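Local coordinates for protein 2-polyprenyl-6-methoxyphenol hydroxylase-like FAD-dependent oxidoreductase (PDB 6UI5) that binds flavin-adenine dinucleotide in a Rossmann-type domain and, by its name and family, belongs to the FAD-dependent oxidoreductases related to aromatic-ring hydroxylases, at residues P35-A39 and Q97-K102; L54-L59 and V103-R107. One frame throughout, in Å; residues are numbered along the deposited sequence.

Contact 1 (P35-A39 and Q97-K102); sequences PTQRA and QSRLEK. With FAD (flavin-adenine dinucleotide), chain C.
Gln97, in the first turn of helix 97-110, places NE2 3.3 Å from NH2 of Arg38, oblique to the guanidinium, but both are donors and do not bond. What joins them is a shared acceptor, OE1 of Glu101 one turn on, to which Gln97 NE2 gives a nearly straight hydrogen bond (162°) from above the carboxylate plane. OE1 of Gln97 is taken by the backbone N of Ala43, consistent with a fixed amide orientation.

Ser98 contributes its carbonyl. Gln37 is extended beyond CG, which stands anti to the backbone N (chi1 165°), and its NE2 meets Ser98 O at 2.9 Å in a bent bond, on a lone pair and within both the carbonyl and amide planes. The same oxygen accepts the helical N-H of Lys102, so it serves two donors.

Glu101 forms the salt bridge of the contact. Its OE1 receives Arg38 NH2 at 3.2 Å through the syn lone pair, while OE2 has only a weak bond from Arg38 NE at 3.5 Å; the two planes lie 27° apart. The methylene CD of Lys102 lies 3.6 Å from the amide oxygen OE1 of Gln37, the side chains crossing at about a right angle, while Lys102 NZ pairs with Asp106.

Arg38 NH2 also gives FAD O1A a nearly straight bond, its 2.5 Å too short to judge strength by. With that oxygen and Glu101 OE1 both at the guanidinium edge, the positive charge would be shared between two anions and probably favours an ionised Glu101, a second-shell residue placed to hold Arg38 toward the phosphate.

Contact 2 (L54-L59 and V103-R107); sequences LDQRGL and VLIDR
Two bends in the side chain of Arg107, chi2 73° and chi3 57°, fold its guanidinium back onto the loop that follows helix 48-55, where it meets the carbonyl of Arg57 and the side chain of Leu59. A Schellman motif ends that helix: Leu59 N bonds Leu54 O, Gly58 N bonds Asp55 O, and Gly58, with a phi of 68°, is the C-prime residue. In Leu59, CG stands anti to the carbonyl carbon (chi1 -54°), which brings CD1 to Leu104 and CD2 to Arg107.

The Arg57 carbonyl belongs to this turn, and Arg107 grips it end-on with two nitrogens. NH1 reaches Arg57 O at 2.8 Å and NH2 reaches it at 3.0 Å, with the oxygen near the guanidinium plane in both cases. Neither bond is straight (142° and 137° at the hydrogens), as expected when two N-H groups converge on one atom. The side chain of Arg57 turns elsewhere, its NE forming a salt bridge with Glu20.

Beside this polar grip lies an apolar one. Leu59 CD1 packs against Leu104 CD2 at 3.5 Å, the two side chains crossing at about a right angle, and Leu54 CD2 approaches the same Leu104 methyl more loosely, at 4.3 Å. Met16 of helix 12-22 touches both Leu54 and Leu104, so three helices of the FAD-binding domain meet here. The other methyl of Leu59 lies over one face of the Arg107 guanidinium, offset toward the rim, with Leu59 CD2 3.1 Å from Arg107 NH2.

Overall arrangement
From the N terminus, the chain passes through strand 28-31 and enters the loop that holds 35-39, then helix 48-55 and its terminal turn at 54-59; both later meet helix 97-110. Contact 1 closes a loop with 57 intervening residues onto the start of that helix, and contact 2 closes one with 43 intervening residues onto its following turns. Because the segments alternate, the two closures cross rather than nest. Their centres lie 14 Å apart, yet they touch: Gln37 CB packs on Ile105 CD1, and Leu100 CD1 on Leu54 CD1. Helix 97-110 therefore ties the loop after strand 28-31, beside the FAD diphosphate, to the end of helix 48-55.

Contact 1 (P35-A39 and Q97-K102)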
ATOM      1  N   PRO A  35      21.308 -12.759 -36.514  1.00 88.61           N
ATOM      2  CA  PRO A  35      21.465 -12.785 -37.980  1.00 89.35           C
ATOM      3  C   PRO A  35      20.207 -12.330 -38.707  1.00 88.42           C
ATOM      4  O   PRO A  35      20.284 -11.689 -39.759  1.00 92.02           O
ATOM      5  CB  PRO A  35      21.792 -14.256 -38.278  1.00 89.42           C
ATOM      6  CG  PRO A  35      21.104 -15.017 -37.189  1.00 89.71           C
ATOM      7  CD  PRO A  35      21.056 -14.103 -35.958  1.00 92.22           C
ATOM      8  N   THR A  36      19.041 -12.674 -38.163  1.00 86.45           N
ATOM      9  CA  THR A  36      17.750 -12.176 -38.616  1.00 81.20           C
ATOM     10  C   THR A  36      16.963 -11.768 -37.384  1.00 75.48           C
ATOM     11  O   THR A  36      17.435 -11.934 -36.258  1.00 72.34           O
ATOM     12  CB  THR A  36      16.975 -13.227 -39.419  1.00 84.62           C
ATOM     13  OG1 THR A  36      15.789 -12.626 -39.952  1.00 96.61           O
ATOM     14  CG2 THR A  36      16.576 -14.407 -38.521  1.00 76.01           C
ATOM     15  N   GLN A  37      15.756 -11.231 -37.600  1.00 84.44           N
ATOM     16  CA  GLN A  37      14.863 -10.912 -36.490  1.00 82.68           C
ATOM     17  C   GLN A  37      14.731 -12.116 -35.579  1.00 72.19           C
ATOM     18  O   GLN A  37      14.562 -13.238 -36.049  1.00 68.21           O
ATOM     19  CB  GLN A  37      13.474 -10.514 -36.992  1.00 83.26           C
ATOM     20  CG  GLN A  37      12.417 -10.533 -35.884  1.00 83.73           C
ATOM     21  CD  GLN A  37      10.984 -10.314 -36.389  1.00 83.66           C
ATOM     22  OE1 GLN A  37      10.731 -10.253 -37.600  1.00 83.67           O
ATOM     23  NE2 GLN A  37      10.040 -10.215 -35.455  1.00 76.22           N
ATOM     24  N   ARG A  38      14.818 -11.880 -34.276  1.00 76.37           N
ATOM     25  CA  ARG A  38      14.859 -13.005 -33.357  1.00 73.36           C
ATOM     26  C   ARG A  38      13.511 -13.706 -33.294  1.00 66.79           C
ATOM     27  O   ARG A  38      12.482 -13.205 -33.746  1.00 77.08           O
ATOM     28  CB  ARG A  38      15.269 -12.567 -31.950  1.00 77.29           C
ATOM     29  CG  ARG A  38      14.323 -11.582 -31.287  1.00 71.96           C
ATOM     30  CD  ARG A  38      14.991 -10.986 -30.052  1.00 72.73           C
ATOM     31  NE  ARG A  38      14.131 -10.014 -29.383  1.00 68.71           N
ATOM     32  CZ  ARG A  38      14.480  -9.283 -28.323  1.00 70.26           C
ATOM     33  NH1 ARG A  38      15.690  -9.383 -27.796  1.00 63.26           N
ATOM     34  NH2 ARG A  38      13.606  -8.428 -27.789  1.00 74.20           N
ATOM     35  N   ALA A  39      13.547 -14.905 -32.739  1.00 68.51           N
ATOM     36  CA  ALA A  39      12.369 -15.702 -32.458  1.00 63.84           C
ATOM     37  C   ALA A  39      12.087 -15.761 -30.974  1.00 59.71           C
ATOM     38  O   ALA A  39      10.967 -16.102 -30.585  1.00 72.38           O
ATOM     39  CB  ALA A  39      12.542 -17.137 -33.015  1.00 57.88           C
ATOM     40  N   GLN A  97       4.822 -10.315 -29.457  1.00 55.53           N
ATOM     41  CA  GLN A  97       6.048  -9.535 -29.564  1.00 53.19           C
ATOM     42  C   GLN A  97       6.703  -9.635 -30.939  1.00 55.84           C
ATOM     43  O   GLN A  97       7.095  -8.612 -31.505  1.00 65.22           O
ATOM     44  CB  GLN A  97       7.034  -9.956 -28.478  1.00 55.66           C
ATOM     45  CG  GLN A  97       8.218  -9.014 -28.341  1.00 55.77           C
ATOM     46  CD  GLN A  97       9.117  -9.372 -27.182  1.00 61.68           C
ATOM     47  OE1 GLN A  97       8.702 -10.071 -26.251  1.00 63.02           O
ATOM     48  NE2 GLN A  97      10.375  -8.918 -27.247  1.00 54.99           N
ATOM     49  N   SER A  98       6.817 -10.838 -31.508  1.00 50.31           N
ATOM     50  CA  SER A  98       7.498 -10.916 -32.789  1.00 56.99           C
ATOM     51  C   SER A  98       6.702 -10.212 -33.877  1.00 47.80           C
ATOM     52  O   SER A  98       7.294  -9.684 -34.832  1.00 51.97           O
ATOM     53  CB  SER A  98       7.769 -12.374 -33.176  1.00 69.48           C
ATOM     54  OG  SER A  98       6.563 -13.066 -33.447  1.00 73.29           O
ATOM     55  N   ARG A  99       5.366 -10.215 -33.774  1.00 55.33           N
ATOM     56  CA  ARG A  99       4.552  -9.475 -34.743  1.00 58.36           C
ATOM     57  C   ARG A  99       4.788  -7.973 -34.620  1.00 55.01           C
ATOM     58  O   ARG A  99       4.875  -7.263 -35.634  1.00 55.37           O
ATOM     59  CB  ARG A  99       3.067  -9.804 -34.572  1.00 69.05           C
ATOM     60  CG  ARG A  99       2.659 -11.171 -35.136  1.00 86.44           C
ATOM     61  CD  ARG A  99       1.181 -11.509 -34.892  1.00 99.34           C
ATOM     62  NE  ARG A  99       0.301 -11.041 -35.965  1.00109.33           N
ATOM     63  CZ  ARG A  99      -0.651 -10.116 -35.827  1.00102.78           C
ATOM     64  NH1 ARG A  99      -0.874  -9.537 -34.649  1.00 88.08           N
ATOM     65  NH2 ARG A  99      -1.393  -9.775 -36.871  1.00103.61           N
ATOM     66  N   LEU A 100       4.928  -7.478 -33.385  1.00 50.79           N
ATOM     67  CA  LEU A 100       5.264  -6.074 -33.176  1.00 53.05           C
ATOM     68  C   LEU A 100       6.637  -5.736 -33.734  1.00 65.01           C
ATOM     69  O   LEU A 100       6.810  -4.712 -34.412  1.00 73.62           O
ATOM     70  CB  LEU A 100       5.219  -5.748 -31.698  1.00 51.64           C
ATOM     71  CG  LEU A 100       5.918  -4.439 -31.366  1.00 44.74           C
ATOM     72  CD1 LEU A 100       5.038  -3.294 -31.806  1.00 59.31           C
ATOM     73  CD2 LEU A 100       6.177  -4.387 -29.885  1.00 39.01           C
ATOM     74  N   GLU A 101       7.638  -6.571 -33.431  1.00 56.70           N
ATOM     75  CA  GLU A 101       8.990  -6.279 -33.883  1.00 66.70           C
ATOM     76  C   GLU A 101       9.059  -6.300 -35.395  1.00 67.79           C
ATOM     77  O   GLU A 101       9.790  -5.505 -35.998  1.00 67.25           O
ATOM     78  CB  GLU A 101       9.995  -7.271 -33.274  1.00 68.43           C
ATOM     79  CG  GLU A 101       9.879  -7.379 -31.757  1.00 75.19           C
ATOM     80  CD  GLU A 101      11.116  -7.986 -31.063  1.00 88.75           C
ATOM     81  OE1 GLU A 101      11.230  -7.775 -29.835  1.00 73.18           O
ATOM     82  OE2 GLU A 101      11.954  -8.669 -31.721  1.00 95.42           O
ATOM     83  N   LYS A 102       8.281  -7.178 -36.022  1.00 69.33           N
ATOM     84  CA  LYS A 102       8.267  -7.229 -37.475  1.00 66.30           C
ATOM     85  C   LYS A 102       7.775  -5.906 -38.058  1.00 64.42           C
ATOM     86  O   LYS A 102       8.402  -5.351 -38.968  1.00 58.35           O
ATOM     87  CB  LYS A 102       7.422  -8.411 -37.936  1.00 64.56           C
ATOM     88  CG  LYS A 102       7.217  -8.512 -39.429  1.00 61.43           C
ATOM     89  CD  LYS A 102       8.420  -9.061 -40.110  1.00 61.34           C
ATOM     90  CE  LYS A 102       8.199  -9.118 -41.608  1.00 75.87           C
ATOM     91  NZ  LYS A 102       8.047  -7.777 -42.214  1.00 84.40           N
TER
HETATM   92  PA  FAD C 601      15.903  -6.572 -25.467  1.00 59.68           P
HETATM   93  O1A FAD C 601      14.538  -7.123 -25.816  1.00 55.11           O
HETATM   94  O2A FAD C 601      16.559  -7.512 -24.470  1.00 57.52           O
HETATM   95  O5B FAD C 601      16.784  -6.250 -26.833  1.00 62.68           O
HETATM   96  C5B FAD C 601      18.155  -5.903 -26.725  1.00 71.08           C
HETATM   97  C4B FAD C 601      18.854  -6.235 -28.084  1.00 77.94           C
HETATM   98  O4B FAD C 601      20.094  -5.815 -28.143  1.00 73.70           O
HETATM   99  C3B FAD C 601      18.942  -7.768 -28.268  1.00 83.55           C
HETATM  100  O3B FAD C 601      18.670  -8.062 -29.568  1.00 79.98           O
HETATM  101  C2B FAD C 601      20.409  -8.100 -27.930  1.00 80.76           C
HETATM  102  O2B FAD C 601      20.721  -9.429 -28.517  1.00 89.81           O
HETATM  103  C1B FAD C 601      21.028  -7.119 -28.526  1.00 75.56           C
HETATM  104  N9A FAD C 601      22.348  -6.790 -28.023  1.00 65.24           N
HETATM  105  C8A FAD C 601      22.774  -6.867 -26.742  1.00 57.26           C
HETATM  106  N7A FAD C 601      24.040  -6.400 -26.697  1.00 60.20           N
HETATM  107  C5A FAD C 601      24.385  -6.015 -27.949  1.00 67.77           C
HETATM  108  C6A FAD C 601      25.547  -5.466 -28.478  1.00 69.97           C
HETATM  109  N6A FAD C 601      26.871  -5.064 -28.029  1.00 77.11           N
HETATM  110  N1A FAD C 601      25.630  -5.181 -29.781  1.00 62.51           N
HETATM  111  C2A FAD C 601      24.577  -5.411 -30.595  1.00 61.82           C
HETATM  112  N3A FAD C 601      23.431  -5.936 -30.073  1.00 63.46           N
HETATM  113  C4A FAD C 601      23.335  -6.240 -28.760  1.00 61.36           C
HETATM  114  N1  FAD C 601       7.348  -8.050 -22.028  1.00127.45           N
HETATM  115  C2  FAD C 601       5.883  -7.774 -21.993  1.00130.83           C
HETATM  116  O2  FAD C 601       5.436  -6.738 -22.364  1.00127.15           O
HETATM  117  N3  FAD C 601       4.966  -8.833 -21.482  1.00133.20           N
HETATM  118  C4  FAD C 601       5.523 -10.111 -21.033  1.00128.31           C
HETATM  119  O4  FAD C 601       4.822 -10.973 -20.623  1.00133.82           O
HETATM  120  C4X FAD C 601       7.011 -10.353 -21.080  1.00114.62           C
HETATM  121  N5  FAD C 601       7.498 -11.632 -20.616  1.00108.58           N
HETATM  122  C5X FAD C 601       8.958 -11.895 -20.637  1.00112.73           C
HETATM  123  C6  FAD C 601       9.418 -13.132 -20.180  1.00109.90           C
HETATM  124  C7  FAD C 601      10.780 -13.410 -20.195  1.00113.14           C
HETATM  125  C7M FAD C 601      10.978 -14.816 -19.645  1.00115.16           C
HETATM  126  C8  FAD C 601      11.709 -12.470 -20.666  1.00117.89           C
HETATM  127  C8M FAD C 601      13.190 -12.868 -20.647  1.00117.06           C
HETATM  128  C9  FAD C 601      11.250 -11.222 -21.125  1.00121.32           C
HETATM  129  C9A FAD C 601       9.868 -10.917 -21.112  1.00117.47           C
HETATM  130  N10 FAD C 601       9.357  -9.576 -21.590  1.00103.20           N
HETATM  131  C10 FAD C 601       7.919  -9.329 -21.573  1.00114.38           C
HETATM  132  C1' FAD C 601      10.325  -8.592 -22.115  1.00 88.92           C
HETATM  133  C2' FAD C 601      10.402  -7.189 -21.486  1.00 86.31           C
HETATM  134  O2' FAD C 601       9.411  -6.356 -21.962  1.00 89.25           O
HETATM  135  C3' FAD C 601      11.693  -6.494 -21.911  1.00 88.27           C
HETATM  136  O3' FAD C 601      11.828  -5.369 -21.102  1.00 94.40           O
HETATM  137  C4' FAD C 601      11.732  -5.984 -23.367  1.00 81.21           C
HETATM  138  O4' FAD C 601      11.566  -6.984 -24.332  1.00 79.59           O
HETATM  139  C5' FAD C 601      13.152  -5.424 -23.513  1.00 71.08           C
HETATM  140  O5' FAD C 601      13.244  -4.564 -24.614  1.00 55.95           O
HETATM  141  P   FAD C 601      14.703  -3.923 -25.051  1.00 60.77           P
HETATM  142  O1P FAD C 601      14.671  -3.602 -26.527  1.00 48.53           O
HETATM  143  O2P FAD C 601      15.143  -2.742 -24.207  1.00 64.51           O
HETATM  144  O3P FAD C 601      15.802  -5.109 -24.703  1.00 77.94           O

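Contact 2 (L54-L59 and V103-R107)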
ATOM      1  N   LEU A  54       1.950   3.592 -30.084  1.00 48.35           N
ATOM      2  CA  LEU A  54       2.090   3.039 -31.428  1.00 57.05           C
ATOM      3  C   LEU A  54       1.062   3.640 -32.375  1.00 62.19           C
ATOM      4  O   LEU A  54       1.331   3.763 -33.576  1.00 55.33           O
ATOM      5  CB  LEU A  54       1.960   1.511 -31.417  1.00 50.44           C
ATOM      6  CG  LEU A  54       2.955   0.619 -30.671  1.00 49.52           C
ATOM      7  CD1 LEU A  54       2.444  -0.831 -30.585  1.00 49.52           C
ATOM      8  CD2 LEU A  54       4.264   0.605 -31.388  1.00 41.29           C
ATOM      9  N   ASP A  55      -0.108   4.025 -31.850  1.00 69.00           N
ATOM     10  CA  ASP A  55      -1.119   4.684 -32.677  1.00 63.43           C
ATOM     11  C   ASP A  55      -0.601   6.005 -33.226  1.00 58.09           C
ATOM     12  O   ASP A  55      -0.875   6.364 -34.372  1.00 65.21           O
ATOM     13  CB  ASP A  55      -2.390   4.910 -31.872  1.00 64.61           C
ATOM     14  CG  ASP A  55      -3.513   4.018 -32.303  1.00 76.11           C
ATOM     15  OD1 ASP A  55      -3.452   3.490 -33.440  1.00 86.48           O
ATOM     16  OD2 ASP A  55      -4.467   3.859 -31.513  1.00 79.97           O
ATOM     17  N   GLN A  56       0.172   6.730 -32.421  1.00 50.45           N
ATOM     18  CA  GLN A  56       0.786   7.978 -32.849  1.00 42.38           C
ATOM     19  C   GLN A  56       1.652   7.829 -34.090  1.00 52.53           C
ATOM     20  O   GLN A  56       2.048   8.850 -34.671  1.00 52.53           O
ATOM     21  CB  GLN A  56       1.605   8.542 -31.674  1.00 47.09           C
ATOM     22  CG  GLN A  56       0.701   9.192 -30.610  1.00 48.72           C
ATOM     23  CD  GLN A  56       1.447   9.610 -29.381  1.00 51.19           C
ATOM     24  OE1 GLN A  56       0.817   9.853 -28.348  1.00 47.75           O
ATOM     25  NE2 GLN A  56       2.809   9.682 -29.460  1.00 42.53           N
ATOM     26  N   ARG A  57       1.959   6.595 -34.524  1.00 48.76           N
ATOM     27  CA  ARG A  57       2.802   6.422 -35.699  1.00 54.35           C
ATOM     28  C   ARG A  57       2.172   5.447 -36.690  1.00 59.41           C
ATOM     29  O   ARG A  57       2.874   4.895 -37.567  1.00 50.66           O
ATOM     30  CB  ARG A  57       4.204   5.984 -35.262  1.00 52.29           C
ATOM     31  CG  ARG A  57       4.722   6.867 -34.113  1.00 46.84           C
ATOM     32  CD  ARG A  57       5.563   8.024 -34.605  1.00 50.00           C
ATOM     33  NE  ARG A  57       6.137   8.828 -33.517  1.00 53.04           N
ATOM     34  CZ  ARG A  57       5.602   9.962 -33.085  1.00 56.01           C
ATOM     35  NH1 ARG A  57       4.495  10.436 -33.671  1.00 49.84           N
ATOM     36  NH2 ARG A  57       6.214  10.619 -32.098  1.00 34.61           N
ATOM     37  N   GLY A  58       0.858   5.239 -36.577  1.00 53.77           N
ATOM     38  CA  GLY A  58       0.167   4.358 -37.501  1.00 60.10           C
ATOM     39  C   GLY A  58       0.527   2.891 -37.388  1.00 64.30           C
ATOM     40  O   GLY A  58       0.179   2.113 -38.279  1.00 61.74           O
ATOM     41  N   LEU A  59       1.208   2.488 -36.320  1.00 59.48           N
ATOM     42  CA  LEU A  59       1.668   1.119 -36.163  1.00 58.29           C
ATOM     43  C   LEU A  59       0.705   0.233 -35.387  1.00 67.79           C
ATOM     44  O   LEU A  59       0.956  -0.966 -35.281  1.00 87.67           O
ATOM     45  CB  LEU A  59       3.030   1.105 -35.471  1.00 59.92           C
ATOM     46  CG  LEU A  59       4.083   1.972 -36.154  1.00 63.97           C
ATOM     47  CD1 LEU A  59       5.200   2.317 -35.190  1.00 54.88           C
ATOM     48  CD2 LEU A  59       4.638   1.246 -37.368  1.00 69.28           C
ATOM     49  N   VAL A 103       6.684  -5.342 -37.514  1.00 62.07           N
ATOM     50  CA  VAL A 103       6.227  -4.098 -38.136  1.00 66.73           C
ATOM     51  C   VAL A 103       7.219  -2.970 -37.869  1.00 61.37           C
ATOM     52  O   VAL A 103       7.362  -2.059 -38.698  1.00 62.13           O
ATOM     53  CB  VAL A 103       4.792  -3.696 -37.721  1.00 60.77           C
ATOM     54  CG1 VAL A 103       3.805  -4.834 -37.961  1.00 54.12           C
ATOM     55  CG2 VAL A 103       4.739  -3.227 -36.307  1.00 61.12           C
ATOM     56  N   LEU A 104       7.953  -3.014 -36.751  1.00 56.33           N
ATOM     57  CA  LEU A 104       8.917  -1.937 -36.542  1.00 58.93           C
ATOM     58  C   LEU A 104      10.196  -2.126 -37.365  1.00 64.52           C
ATOM     59  O   LEU A 104      10.788  -1.131 -37.815  1.00 55.73           O
ATOM     60  CB  LEU A 104       9.241  -1.780 -35.062  1.00 49.90           C
ATOM     61  CG  LEU A 104       8.034  -1.638 -34.136  1.00 60.44           C
ATOM     62  CD1 LEU A 104       8.384  -2.116 -32.718  1.00 55.52           C
ATOM     63  CD2 LEU A 104       7.464  -0.169 -34.096  1.00 45.71           C
ATOM     64  N   ILE A 105      10.636  -3.373 -37.587  1.00 57.91           N
ATOM     65  CA  ILE A 105      11.714  -3.585 -38.550  1.00 57.38           C
ATOM     66  C   ILE A 105      11.284  -3.096 -39.925  1.00 56.45           C
ATOM     67  O   ILE A 105      12.059  -2.456 -40.646  1.00 70.63           O
ATOM     68  CB  ILE A 105      12.139  -5.067 -38.584  1.00 61.30           C
ATOM     69  CG1 ILE A 105      12.740  -5.506 -37.245  1.00 56.00           C
ATOM     70  CG2 ILE A 105      13.104  -5.300 -39.746  1.00 58.27           C
ATOM     71  CD1 ILE A 105      12.916  -7.036 -37.129  1.00 64.27           C
ATOM     72  N   ASP A 106      10.039  -3.384 -40.311  1.00 48.87           N
ATOM     73  CA  ASP A 106       9.542  -2.892 -41.592  1.00 64.69           C
ATOM     74  C   ASP A 106       9.580  -1.375 -41.648  1.00 61.03           C
ATOM     75  O   ASP A 106      10.151  -0.793 -42.579  1.00 64.01           O
ATOM     76  CB  ASP A 106       8.125  -3.385 -41.838  1.00 79.19           C
ATOM     77  CG  ASP A 106       8.085  -4.801 -42.345  1.00 94.73           C
ATOM     78  OD1 ASP A 106       9.155  -5.375 -42.665  1.00 94.14           O
ATOM     79  OD2 ASP A 106       6.964  -5.343 -42.421  1.00104.26           O
ATOM     80  N   ARG A 107       8.974  -0.715 -40.652  1.00 62.99           N
ATOM     81  CA  ARG A 107       8.936   0.746 -40.662  1.00 57.72           C
ATOM     82  C   ARG A 107      10.340   1.327 -40.642  1.00 59.67           C
ATOM     83  O   ARG A 107      10.604   2.343 -41.303  1.00 63.36           O
ATOM     84  CB  ARG A 107       8.130   1.278 -39.479  1.00 51.03           C
ATOM     85  CG  ARG A 107       8.232   2.780 -39.318  1.00 44.12           C
ATOM     86  CD  ARG A 107       7.445   3.480 -40.399  1.00 49.79           C
ATOM     87  NE  ARG A 107       6.055   3.051 -40.364  1.00 51.14           N
ATOM     88  CZ  ARG A 107       5.088   3.679 -39.696  1.00 62.50           C
ATOM     89  NH1 ARG A 107       5.337   4.815 -38.993  1.00 52.49           N
ATOM     90  NH2 ARG A 107       3.864   3.153 -39.735  1.00 56.37           N
TER